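Local coordinates for aeromonas extracellular serine protease (Aeromonas sobria, PDB 3WQB), which cleaves peptide bonds that follow two basic residues, one of them lysine, as a secreted calcium-binding serine protease of the furin subfamily, at residues A[436-441]-A[468-473]; A[477-482]-A[547-552]; A[160-165]-A[176-181]; A[401-406]-A[497-502]. The protein carries 1 engineered substitution. One frame throughout, in Å; residues are numbered along the deposited sequence.

Contacts 1 and 2 both belong to the P-domain and both use strand 471-482. Contact 2 is fully buried and purely aliphatic between its segments, whereas contact 1 is only partly buried. The two touch where Trp440 packs on Met478 and Val472 on Trp547. Contact 4 lies nearer the surface and joins a loop at 401-406 to the turn before 500-502, an edge strand of the sheet that also holds 547-552. A salt bridge from Glu550 to Arg500 ties it to contact 2. Contact 3 stands apart in the catalytic domain, its centre about 27 Å or more from the other centres. It is buried, and there a leucine meets polar groups.

Contact 1: A[436-441]-A[468-473]; sequences VQLPWQ and TPLTVE
Val436 faces Leu470, and Leu438 faces Thr468, across backbones that stay well apart, with CA atoms 8.2 Å apart between Val436 and Leu470. No hydrogen bond links the two segments. The contact is made mainly by side chains: three aliphatic ones and a threonine. Leu470 is the main contributor, and its two methyl branches divide the work. CD1 rests against Val436, 3.9 Å from Val436 CB, and the two side chains cross at a slant. CD2 turns to Leu438 and lies 3.9 Å from Leu438 CG, the two leucines meeting tip to tip. The side chain of Leu470 starts off opposite its backbone N (chi1 -153°), which carries the fork out to this pair. Leu438 in turn passes alongside Thr468, running the other way. Its CD2 lies 3.9 Å from Thr468 OG1 and 4.0 Å from Thr468 CG2. The threonine thus offers both its hydroxyl and its methyl to one leucine branch. Leu438 and Leu470 are buried, while Val436 and Thr468 lie at the more open margin. This is apolar packing in the beta-rich P-domain, away from the annotated sites. Strand 583-595 pairs antiparallel with both strands that carry the segments: Val436 bonds through its backbone to Gly594, Leu438 to Val592 and Thr471 to His595. Leu438 also packs on Ile466 of strand 460-466.

Contact 2: A[477-482]-A[547-552]; sequences VMVSLD and WRLEVT
Apolar contacts make up everything that passes between Val477, Val479 and Leu481 on one strand and Leu549 and Val551 on the other. The strand axes approach to 10.5 Å and run in roughly the same direction, 41° apart. That spacing fits two sheets packed face to face, as in the beta-sandwich of P-domains. Leu549 spreads its fork over two valines. Its CD1 lies 4.1 Å from Val477 CG1, and its CD2 lies 3.9 Å from Val479 CG2. Both valines hold nearly the same first torsion (chi1 165° and 179°) but touch through different branches: CG1, anti to the backbone N, in Val477, and CG2, anti to the carbonyl carbon, in Val479. Further along, Leu481 and Val551 meet end to end, with Leu481 CD2 4.2 Å from Val551 CG1.

No ionic contact crosses between the segments. One lies within 547-552. Arg548 approaches Glu550 side-on and holds one oxygen with two nitrogens. Arg548 NE is 2.9 Å from Glu550 OE2, on its anti side, and Arg548 NH2 reaches the same atom from above the carboxylate plane at 3.2 Å. Arg500 forms a salt bridge with the other oxygen, Glu550 OE1.

The side chain of Val551 lies about 11 Å from a bound calcium ion. With only methyl groups touching between the segments, the contact has no directional bond, and this part of the sheet-to-sheet packing rests on shape and burial.

Contact 3: A[160-165]-A[176-181]; sequences YALGDS and QSYGMS
Leu162 pushes its two methyl groups against the polar ends of Gln176 and Tyr178. Its CD1 lies 3.8 Å from Tyr178 OH, the two side chains coming from opposite directions. Its CD2 lies 3.9 Å from Gln176 OE1, where leucine and glutamine cross at about a right angle. The tyrosine ring also packs on its strand neighbour, with Gln176 CB 3.4 Å above one face and offset toward the rim. Tyr178 CG sits between the backbone N and the carbonyl carbon (chi1 58°), and this turns the ring back over Gln176. Between the two residues, Ser177 is the centre of an inverse gamma turn. The segments belong to helix 155-164 and strand 173-179 of the subtilisin domain, where the helix packs on the central parallel sheet. The active site is near: the Tyr178 side chain is about 5 Å from that of Asp78, predicted to belong to the charge relay system. Further out, Gln176 NE2 is bonded to Asn255 OD1 and Ile213 O, which fixes the amide. Val77 and Phe200 pack against Leu162. Tyr178 and Gly179 also pair antiparallel with a strand of another protein's chain, so the sheet continues across that interface.

Contact 4: A[401-406]-A[497-502]; sequences RNAAGM and AGTRSI
Asn402 OD1 is gripped by two backbone nitrogens of its own loop, while Asn402 CB rests 4.0 Å from Thr499 CG2. Ala404 N donates to Asn402 OD1 at 2.9 Å, and Met406 N donates to it at 3.0 Å. The two N-H groups arrive from opposite faces of the amide, 46° and 53° out of the carbonyl plane. The side chain reaches them because CG lies between the backbone N and the carbonyl carbon (chi1 76°), folding the amide back over the loop. Its ND2 is bonded to Lys537 O and Tyr539 O, so both ends of the amide are held.

The bond from Ala404 N makes an Asx turn. It is superposed on a type I beta turn from Asn402 to Gly405, closed by Gly405 N to Asn402 O at 3.0 Å. Asn402 N also bonds to Met406 O at 2.8 Å, tying the base of the loop between strands 400-401 and 407-408.

This hydrogen-bonded loop meets the turn leading into strand 500-502, a strand of the P-domain. Ala403 CB meets Ala497 CB, methyl to methyl, at 3.6 Å. Thr499 OG1 lies 3.8 Å from Ala403 N, with no hydrogen bond between them. Both bond instead to the same carboxylate oxygen, Glu541 OE2. Glu541 therefore bridges the two segments, which share no direct hydrogen bond. Beyond the turn, Arg500 forms a salt bridge with Glu492.

Contact 1: A[436-441]-A[468-473]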
loop_
_atom_site.group_PDB
_atom_site.type_symbol
_atom_site.label_atom_id
_atom_site.label_comp_id
_atom_site.label_asym_id
_atom_site.label_seq_id
_atom_site.Cartn_x
_atom_site.Cartn_y
_atom_site.Cartn_z
ATOM N N VAL A 436 -17.724 -11.682 8.566
ATOM C CA VAL A 436 -17.340 -12.682 9.544
ATOM C C VAL A 436 -15.832 -12.856 9.440
ATOM O O VAL A 436 -15.284 -13.105 8.358
ATOM C CB VAL A 436 -18.035 -14.032 9.259
ATOM C CG1 VAL A 436 -17.519 -15.115 10.201
ATOM C CG2 VAL A 436 -19.549 -13.891 9.389
ATOM N N GLN A 437 -15.160 -12.697 10.572
ATOM C CA GLN A 437 -13.728 -12.941 10.668
ATOM C C GLN A 437 -13.544 -14.216 11.480
ATOM O O GLN A 437 -13.709 -14.217 12.714
ATOM C CB GLN A 437 -13.042 -11.758 11.349
ATOM C CG GLN A 437 -13.253 -10.449 10.617
ATOM C CD GLN A 437 -12.672 -9.278 11.357
ATOM O OE1 GLN A 437 -11.458 -9.184 11.518
ATOM N NE2 GLN A 437 -13.531 -8.374 11.812
ATOM N N LEU A 438 -13.228 -15.310 10.792
ATOM C CA LEU A 438 -13.090 -16.584 11.478
ATOM C C LEU A 438 -11.894 -16.534 12.416
ATOM O O LEU A 438 -10.915 -15.843 12.142
ATOM C CB LEU A 438 -12.951 -17.749 10.489
ATOM C CG LEU A 438 -14.160 -18.093 9.618
ATOM C CD1 LEU A 438 -13.854 -19.298 8.750
ATOM C CD2 LEU A 438 -15.401 -18.366 10.463
ATOM N N PRO A 439 -11.967 -17.262 13.542
ATOM C CA PRO A 439 -10.807 -17.313 14.421
ATOM C C PRO A 439 -9.574 -17.826 13.673
ATOM O O PRO A 439 -9.692 -18.698 12.807
ATOM C CB PRO A 439 -11.229 -18.317 15.500
ATOM C CG PRO A 439 -12.717 -18.288 15.487
ATOM C CD PRO A 439 -13.104 -18.043 14.063
ATOM N N TRP A 440 -8.415 -17.263 13.995
ATOM C CA TRP A 440 -7.146 -17.779 13.491
ATOM C C TRP A 440 -7.043 -19.261 13.845
ATOM O O TRP A 440 -7.389 -19.669 14.967
ATOM C CB TRP A 440 -5.972 -17.039 14.128
ATOM C CG TRP A 440 -5.696 -15.665 13.601
ATOM C CD1 TRP A 440 -6.055 -14.483 14.174
ATOM C CD2 TRP A 440 -4.966 -15.329 12.410
ATOM N NE1 TRP A 440 -5.614 -13.432 13.413
ATOM C CE2 TRP A 440 -4.932 -13.921 12.328
ATOM C CE3 TRP A 440 -4.352 -16.081 11.400
ATOM C CZ2 TRP A 440 -4.309 -13.246 11.271
ATOM C CZ3 TRP A 440 -3.720 -15.412 10.358
ATOM C CH2 TRP A 440 -3.705 -14.009 10.301
ATOM N N GLN A 441 -6.619 -20.060 12.870
ATOM C CA GLN A 441 -6.304 -21.461 13.086
ATOM C C GLN A 441 -4.808 -21.623 12.922
ATOM O O GLN A 441 -4.267 -21.375 11.835
ATOM C CB GLN A 441 -7.035 -22.360 12.090
ATOM C CG GLN A 441 -8.503 -22.456 12.361
ATOM C CD GLN A 441 -9.201 -23.577 11.615
ATOM O OE1 GLN A 441 -8.582 -24.442 10.964
ATOM N NE2 GLN A 441 -10.511 -23.572 11.710
ATOM N N THR A 468 -16.358 -24.135 8.842
ATOM C CA THR A 468 -17.472 -23.195 8.727
ATOM C C THR A 468 -17.815 -22.958 7.268
ATOM O O THR A 468 -16.921 -22.657 6.459
ATOM C CB THR A 468 -17.144 -21.831 9.404
ATOM O OG1 THR A 468 -16.663 -22.059 10.734
ATOM C CG2 THR A 468 -18.376 -20.931 9.480
ATOM N N PRO A 469 -19.108 -23.091 6.919
ATOM C CA PRO A 469 -19.498 -22.617 5.609
ATOM C C PRO A 469 -19.384 -21.100 5.623
ATOM O O PRO A 469 -19.954 -20.429 6.492
ATOM C CB PRO A 469 -20.958 -23.077 5.477
ATOM C CG PRO A 469 -21.451 -23.208 6.867
ATOM C CD PRO A 469 -20.257 -23.607 7.693
ATOM N N LEU A 470 -18.577 -20.583 4.710
ATOM C CA LEU A 470 -18.435 -19.143 4.540
ATOM C C LEU A 470 -18.051 -18.859 3.107
ATOM O O LEU A 470 -17.293 -19.622 2.508
ATOM C CB LEU A 470 -17.350 -18.596 5.474
ATOM C CG LEU A 470 -17.478 -17.134 5.899
ATOM C CD1 LEU A 470 -18.669 -16.962 6.842
ATOM C CD2 LEU A 470 -16.201 -16.631 6.570
ATOM N N THR A 471 -18.561 -17.757 2.566
ATOM C CA THR A 471 -18.107 -17.243 1.283
ATOM C C THR A 471 -16.912 -16.354 1.570
ATOM O O THR A 471 -16.994 -15.426 2.369
ATOM C CB THR A 471 -19.218 -16.459 0.590
ATOM O OG1 THR A 471 -20.310 -17.353 0.334
ATOM C CG2 THR A 471 -18.720 -15.839 -0.723
ATOM N N VAL A 472 -15.794 -16.660 0.919
ATOM C CA VAL A 472 -14.536 -15.967 1.155
ATOM C C VAL A 472 -14.539 -14.575 0.534
ATOM O O VAL A 472 -15.031 -14.370 -0.582
ATOM C CB VAL A 472 -13.341 -16.762 0.568
ATOM C CG1 VAL A 472 -12.034 -15.999 0.758
ATOM C CG2 VAL A 472 -13.235 -18.145 1.191
ATOM N N GLU A 473 -13.995 -13.615 1.271
ATOM C CA GLU A 473 -13.597 -12.345 0.671
ATOM C C GLU A 473 -12.078 -12.322 0.574
ATOM O O GLU A 473 -11.523 -12.220 -0.526
ATOM C CB GLU A 473 -14.155 -11.156 1.459
ATOM C CG GLU A 473 -15.677 -11.046 1.343
ATOM C CD GLU A 473 -16.323 -10.224 2.442
ATOM O OE1 GLU A 473 -15.800 -9.144 2.798
ATOM O OE2 GLU A 473 -17.381 -10.656 2.937
#

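Contact 2: A[477-482]-A[547-552]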
loop_
_atom_site.group_PDB
_atom_site.type_symbol
_atom_site.label_atom_id
_atom_site.label_comp_id
_atom_site.label_asym_id
_atom_site.label_seq_id
_atom_site.Cartn_x
_atom_site.Cartn_y
_atom_site.Cartn_z
ATOM N N VAL A 477 -2.679 -15.122 6.097
ATOM C CA VAL A 477 -1.812 -16.195 6.558
ATOM C C VAL A 477 -0.651 -15.574 7.326
ATOM O O VAL A 477 -0.103 -14.544 6.912
ATOM C CB VAL A 477 -1.291 -17.038 5.355
ATOM C CG1 VAL A 477 -0.119 -17.913 5.715
ATOM C CG2 VAL A 477 -2.398 -17.898 4.782
ATOM N N MET A 478 -0.287 -16.178 8.453
ATOM C CA MET A 478 0.982 -15.854 9.104
ATOM C C MET A 478 1.880 -17.064 8.975
ATOM O O MET A 478 1.402 -18.193 9.079
ATOM C CB MET A 478 0.785 -15.492 10.573
ATOM C CG MET A 478 0.094 -14.155 10.757
ATOM S SD MET A 478 -0.015 -13.691 12.487
ATOM C CE MET A 478 -1.099 -14.954 13.155
ATOM N N VAL A 479 3.163 -16.830 8.707
ATOM C CA VAL A 479 4.135 -17.927 8.539
ATOM C C VAL A 479 5.351 -17.718 9.435
ATOM O O VAL A 479 5.867 -16.598 9.561
ATOM C CB VAL A 479 4.594 -18.101 7.056
ATOM C CG1 VAL A 479 5.618 -19.239 6.933
ATOM C CG2 VAL A 479 3.412 -18.388 6.158
ATOM N N SER A 480 5.783 -18.811 10.059
ATOM C CA SER A 480 7.039 -18.847 10.799
ATOM C C SER A 480 7.875 -19.995 10.263
ATOM O O SER A 480 7.388 -21.117 10.128
ATOM C CB SER A 480 6.788 -19.020 12.298
ATOM O OG SER A 480 6.077 -17.896 12.790
ATOM N N LEU A 481 9.127 -19.695 9.925
ATOM C CA LEU A 481 10.052 -20.691 9.400
ATOM C C LEU A 481 11.484 -20.221 9.603
ATOM O O LEU A 481 11.738 -19.027 9.783
ATOM C CB LEU A 481 9.764 -20.996 7.915
ATOM C CG LEU A 481 9.856 -19.878 6.873
ATOM C CD1 LEU A 481 11.306 -19.630 6.454
ATOM C CD2 LEU A 481 9.022 -20.247 5.655
ATOM N N ASP A 482 12.412 -21.173 9.565
ATOM C CA ASP A 482 13.839 -20.864 9.505
ATOM C C ASP A 482 14.377 -21.191 8.128
ATOM O O ASP A 482 14.081 -22.253 7.577
ATOM C CB ASP A 482 14.619 -21.680 10.533
ATOM C CG ASP A 482 14.342 -21.258 11.966
ATOM O OD1 ASP A 482 13.880 -20.119 12.198
ATOM O OD2 ASP A 482 14.616 -22.074 12.867
ATOM N N TRP A 547 -7.369 -26.264 3.323
ATOM C CA TRP A 547 -6.478 -25.243 2.779
ATOM C C TRP A 547 -5.035 -25.682 2.994
ATOM O O TRP A 547 -4.675 -26.144 4.079
ATOM C CB TRP A 547 -6.712 -23.926 3.507
ATOM C CG TRP A 547 -8.040 -23.289 3.238
ATOM C CD1 TRP A 547 -9.246 -23.631 3.780
ATOM C CD2 TRP A 547 -8.279 -22.159 2.398
ATOM N NE1 TRP A 547 -10.233 -22.797 3.301
ATOM C CE2 TRP A 547 -9.661 -21.879 2.456
ATOM C CE3 TRP A 547 -7.450 -21.359 1.591
ATOM C CZ2 TRP A 547 -10.241 -20.833 1.723
ATOM C CZ3 TRP A 547 -8.024 -20.325 0.864
ATOM C CH2 TRP A 547 -9.407 -20.068 0.944
ATOM N N ARG A 548 -4.206 -25.552 1.966
ATOM C CA ARG A 548 -2.835 -26.038 2.041
ATOM C C ARG A 548 -1.809 -24.944 1.776
ATOM O O ARG A 548 -1.892 -24.234 0.772
ATOM C CB ARG A 548 -2.634 -27.203 1.061
ATOM C CG ARG A 548 -1.231 -27.794 1.052
ATOM C CD ARG A 548 -1.136 -29.014 0.160
ATOM N NE ARG A 548 -1.178 -28.700 -1.268
ATOM C CZ ARG A 548 -2.209 -28.962 -2.072
ATOM N NH1 ARG A 548 -3.312 -29.520 -1.582
ATOM N NH2 ARG A 548 -2.149 -28.648 -3.363
ATOM N N LEU A 549 -0.857 -24.804 2.689
ATOM C CA LEU A 549 0.289 -23.928 2.476
ATOM C C LEU A 549 1.430 -24.729 1.875
ATOM O O LEU A 549 1.713 -25.846 2.314
ATOM C CB LEU A 549 0.744 -23.315 3.798
ATOM C CG LEU A 549 1.809 -22.224 3.682
ATOM C CD1 LEU A 549 1.191 -20.919 3.183
ATOM C CD2 LEU A 549 2.493 -22.021 5.015
ATOM N N GLU A 550 2.083 -24.152 0.872
ATOM C CA GLU A 550 3.200 -24.803 0.207
ATOM C C GLU A 550 4.390 -23.866 0.237
ATOM O O GLU A 550 4.251 -22.694 -0.097
ATOM C CB GLU A 550 2.836 -25.135 -1.246
ATOM C CG GLU A 550 1.813 -26.238 -1.387
ATOM C CD GLU A 550 1.560 -26.659 -2.821
ATOM O OE1 GLU A 550 2.085 -26.024 -3.768
ATOM O OE2 GLU A 550 0.836 -27.655 -3.005
ATOM N N VAL A 551 5.558 -24.368 0.646
ATOM C CA VAL A 551 6.785 -23.574 0.682
ATOM C C VAL A 551 7.884 -24.375 -0.014
ATOM O O VAL A 551 8.097 -25.535 0.335
ATOM C CB VAL A 551 7.223 -23.253 2.134
ATOM C CG1 VAL A 551 8.531 -22.468 2.156
ATOM C CG2 VAL A 551 6.122 -22.491 2.875
ATOM N N THR A 552 8.559 -23.770 -0.990
ATOM C CA THR A 552 9.637 -24.437 -1.725
ATOM C C THR A 552 10.846 -23.524 -1.821
ATOM O O THR A 552 10.707 -22.331 -2.076
ATOM C CB THR A 552 9.207 -24.789 -3.169
ATOM O OG1 THR A 552 7.919 -25.414 -3.164
ATOM C CG2 THR A 552 10.198 -25.752 -3.796
#

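Contact 3: A[160-165]-A[176-181]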
loop_
_atom_site.group_PDB
_atom_site.type_symbol
_atom_site.label_atom_id
_atom_site.label_comp_id
_atom_site.label_asym_id
_atom_site.label_seq_id
_atom_site.Cartn_x
_atom_site.Cartn_y
_atom_site.Cartn_z
ATOM N N TYR A 160 -4.099 10.510 14.799
ATOM C CA TYR A 160 -4.786 11.758 14.531
ATOM C C TYR A 160 -5.297 11.831 13.089
ATOM O O TYR A 160 -6.412 12.305 12.826
ATOM C CB TYR A 160 -3.894 12.970 14.854
ATOM C CG TYR A 160 -4.692 14.248 14.980
ATOM C CD1 TYR A 160 -5.036 15.005 13.851
ATOM C CD2 TYR A 160 -5.142 14.683 16.226
ATOM C CE1 TYR A 160 -5.802 16.157 13.962
ATOM C CE2 TYR A 160 -5.893 15.827 16.342
ATOM C CZ TYR A 160 -6.229 16.562 15.213
ATOM O OH TYR A 160 -6.989 17.695 15.330
ATOM N N ALA A 161 -4.468 11.360 12.160
ATOM C CA ALA A 161 -4.728 11.481 10.727
ATOM C C ALA A 161 -5.636 10.391 10.176
ATOM O O ALA A 161 -6.304 10.602 9.162
ATOM C CB ALA A 161 -3.420 11.463 9.973
ATOM N N LEU A 162 -5.632 9.225 10.819
ATOM C CA LEU A 162 -6.222 8.033 10.225
ATOM C C LEU A 162 -7.562 7.640 10.860
ATOM O O LEU A 162 -8.011 6.498 10.743
ATOM C CB LEU A 162 -5.210 6.881 10.235
ATOM C CG LEU A 162 -4.081 7.018 9.200
ATOM C CD1 LEU A 162 -2.911 6.112 9.546
ATOM C CD2 LEU A 162 -4.600 6.743 7.774
ATOM N N GLY A 163 -8.198 8.586 11.547
ATOM C CA GLY A 163 -9.576 8.406 11.986
ATOM C C GLY A 163 -9.828 8.412 13.471
ATOM O O GLY A 163 -10.976 8.309 13.879
ATOM N N ASP A 164 -8.781 8.536 14.281
ATOM C CA ASP A 164 -8.939 8.484 15.739
ATOM C C ASP A 164 -9.350 9.829 16.339
ATOM O O ASP A 164 -9.947 9.864 17.416
ATOM C CB ASP A 164 -7.656 7.980 16.404
ATOM C CG ASP A 164 -7.792 7.841 17.904
ATOM O OD1 ASP A 164 -8.539 6.951 18.346
ATOM O OD2 ASP A 164 -7.115 8.605 18.628
ATOM N N SER A 165 -9.060 10.928 15.649
ATOM C CA SER A 165 -9.345 12.266 16.180
ATOM C C SER A 165 -10.717 12.769 15.758
ATOM O O SER A 165 -11.309 12.276 14.796
ATOM C CB SER A 165 -8.275 13.249 15.710
ATOM O OG SER A 165 -8.386 13.508 14.324
ATOM N N GLN A 176 -3.689 6.755 1.407
ATOM C CA GLN A 176 -2.343 6.473 1.914
ATOM C C GLN A 176 -1.385 6.149 0.767
ATOM O O GLN A 176 -1.140 4.973 0.440
ATOM C CB GLN A 176 -2.364 5.316 2.896
ATOM C CG GLN A 176 -3.319 5.507 4.042
ATOM C CD GLN A 176 -3.519 4.205 4.749
ATOM O OE1 GLN A 176 -2.829 3.899 5.735
ATOM N NE2 GLN A 176 -4.398 3.373 4.191
ATOM N N SER A 177 -0.864 7.207 0.149
ATOM C CA SER A 177 0.061 7.084 -0.977
ATOM C C SER A 177 1.487 6.840 -0.487
ATOM O O SER A 177 2.435 7.522 -0.915
ATOM C CB SER A 177 -0.001 8.346 -1.833
ATOM O OG SER A 177 -1.199 8.384 -2.590
ATOM N N TYR A 178 1.636 5.873 0.417
ATOM C CA TYR A 178 2.916 5.599 1.061
ATOM C C TYR A 178 3.057 4.126 1.416
ATOM O O TYR A 178 2.094 3.367 1.339
ATOM C CB TYR A 178 3.114 6.491 2.305
ATOM C CG TYR A 178 2.041 6.357 3.363
ATOM C CD1 TYR A 178 2.003 5.248 4.225
ATOM C CD2 TYR A 178 1.086 7.359 3.535
ATOM C CE1 TYR A 178 1.021 5.127 5.208
ATOM C CE2 TYR A 178 0.104 7.253 4.515
ATOM C CZ TYR A 178 0.079 6.136 5.346
ATOM O OH TYR A 178 -0.889 6.022 6.314
ATOM N N GLY A 179 4.277 3.727 1.776
ATOM C CA GLY A 179 4.529 2.358 2.169
ATOM C C GLY A 179 5.931 2.204 2.712
ATOM O O GLY A 179 6.725 3.157 2.716
ATOM N N MET A 180 6.226 0.989 3.153
ATOM C CA MET A 180 7.506 0.683 3.759
ATOM C C MET A 180 8.203 -0.432 2.991
ATOM O O MET A 180 7.708 -1.556 2.941
ATOM C CB MET A 180 7.309 0.290 5.224
ATOM C CG MET A 180 8.631 0.164 5.982
ATOM S SD MET A 180 8.391 -0.256 7.704
ATOM C CE MET A 180 7.762 -1.888 7.503
ATOM N N SER A 181 9.357 -0.125 2.403
ATOM C CA SER A 181 10.185 -1.154 1.774
ATOM C C SER A 181 11.045 -1.803 2.846
ATOM O O SER A 181 11.502 -1.127 3.768
ATOM C CB SER A 181 11.042 -0.559 0.662
ATOM O OG SER A 181 10.216 -0.055 -0.378
#

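Contact 4: A[401-406]-A[497-502]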
loop_
_atom_site.group_PDB
_atom_site.type_symbol
_atom_site.label_atom_id
_atom_site.label_comp_id
_atom_site.label_asym_id
_atom_site.label_seq_id
_atom_site.Cartn_x
_atom_site.Cartn_y
_atom_site.Cartn_z
ATOM N N ARG A 401 -8.745 -17.494 -13.329
ATOM C CA ARG A 401 -10.131 -17.389 -12.885
ATOM C C ARG A 401 -10.357 -18.358 -11.727
ATOM O O ARG A 401 -10.055 -19.550 -11.839
ATOM C CB ARG A 401 -11.086 -17.695 -14.046
ATOM C CG ARG A 401 -12.522 -17.230 -13.820
ATOM C CD ARG A 401 -13.391 -17.532 -15.035
ATOM N NE ARG A 401 -14.429 -16.516 -15.202
ATOM C CZ ARG A 401 -15.732 -16.756 -15.321
ATOM N NH1 ARG A 401 -16.204 -17.996 -15.297
ATOM N NH2 ARG A 401 -16.569 -15.738 -15.468
ATOM N N ASN A 402 -10.883 -17.853 -10.610
ATOM C CA ASN A 402 -11.107 -18.711 -9.442
ATOM C C ASN A 402 -12.385 -19.550 -9.572
ATOM O O ASN A 402 -13.087 -19.463 -10.582
ATOM C CB ASN A 402 -11.017 -17.932 -8.115
ATOM C CG ASN A 402 -12.241 -17.066 -7.820
ATOM O OD1 ASN A 402 -13.323 -17.227 -8.402
ATOM N ND2 ASN A 402 -12.070 -16.142 -6.879
ATOM N N ALA A 403 -12.686 -20.359 -8.561
ATOM C CA ALA A 403 -13.794 -21.315 -8.687
ATOM C C ALA A 403 -15.168 -20.654 -8.641
ATOM O O ALA A 403 -16.176 -21.284 -8.998
ATOM C CB ALA A 403 -13.695 -22.399 -7.632
ATOM N N ALA A 404 -15.203 -19.388 -8.231
ATOM C CA ALA A 404 -16.435 -18.614 -8.186
ATOM C C ALA A 404 -16.570 -17.743 -9.435
ATOM O O ALA A 404 -17.492 -16.943 -9.536
ATOM C CB ALA A 404 -16.472 -17.754 -6.930
ATOM N N GLY A 405 -15.638 -17.885 -10.374
ATOM C CA GLY A 405 -15.742 -17.186 -11.651
ATOM C C GLY A 405 -15.066 -15.825 -11.700
ATOM O O GLY A 405 -15.176 -15.113 -12.699
ATOM N N MET A 406 -14.373 -15.466 -10.624
ATOM C CA MET A 406 -13.687 -14.175 -10.540
ATOM C C MET A 406 -12.293 -14.258 -11.157
ATOM O O MET A 406 -11.479 -15.104 -10.769
ATOM C CB MET A 406 -13.559 -13.722 -9.080
ATOM C CG MET A 406 -14.866 -13.421 -8.371
ATOM S SD MET A 406 -15.729 -11.952 -8.958
ATOM C CE MET A 406 -14.603 -10.638 -8.481
ATOM N N ALA A 497 -11.227 -25.665 -3.239
ATOM C CA ALA A 497 -11.564 -25.830 -4.658
ATOM C C ALA A 497 -10.360 -26.190 -5.537
ATOM O O ALA A 497 -10.525 -26.519 -6.712
ATOM C CB ALA A 497 -12.213 -24.563 -5.175
ATOM N N GLY A 498 -9.160 -26.104 -4.969
ATOM C CA GLY A 498 -7.936 -26.388 -5.694
ATOM C C GLY A 498 -7.330 -25.131 -6.293
ATOM O O GLY A 498 -6.305 -25.194 -6.966
ATOM N N THR A 499 -7.972 -23.989 -6.073
ATOM C CA THR A 499 -7.438 -22.701 -6.542
ATOM C C THR A 499 -6.118 -22.370 -5.844
ATOM O O THR A 499 -5.970 -22.596 -4.645
ATOM C CB THR A 499 -8.453 -21.587 -6.260
ATOM O OG1 THR A 499 -9.728 -21.989 -6.765
ATOM C CG2 THR A 499 -8.043 -20.259 -6.903
ATOM N N ARG A 500 -5.161 -21.837 -6.591
ATOM C CA ARG A 500 -3.849 -21.541 -6.022
ATOM C C ARG A 500 -3.562 -20.048 -6.029
ATOM O O ARG A 500 -4.017 -19.324 -6.936
ATOM C CB ARG A 500 -2.761 -22.254 -6.826
ATOM C CG ARG A 500 -2.911 -23.767 -6.847
ATOM C CD ARG A 500 -1.912 -24.380 -7.814
ATOM N NE ARG A 500 -0.544 -24.295 -7.312
ATOM C CZ ARG A 500 0.009 -25.176 -6.483
ATOM N NH1 ARG A 500 -0.667 -26.242 -6.071
ATOM N NH2 ARG A 500 1.258 -25.006 -6.089
ATOM N N SER A 501 -2.793 -19.589 -5.040
ATOM C CA SER A 501 -2.392 -18.185 -4.968
ATOM C C SER A 501 -0.982 -18.095 -4.417
ATOM O O SER A 501 -0.713 -18.585 -3.309
ATOM C CB SER A 501 -3.338 -17.426 -4.044
ATOM O OG SER A 501 -2.980 -16.056 -3.941
ATOM N N ILE A 502 -0.076 -17.484 -5.182
ATOM C CA ILE A 502 1.283 -17.269 -4.708
ATOM C C ILE A 502 1.287 -16.075 -3.749
ATOM O O ILE A 502 1.044 -14.935 -4.149
ATOM C CB ILE A 502 2.267 -17.090 -5.881
ATOM C CG1 ILE A 502 2.365 -18.407 -6.662
ATOM C CG2 ILE A 502 3.631 -16.613 -5.381
ATOM C CD1 ILE A 502 3.026 -18.296 -8.028
#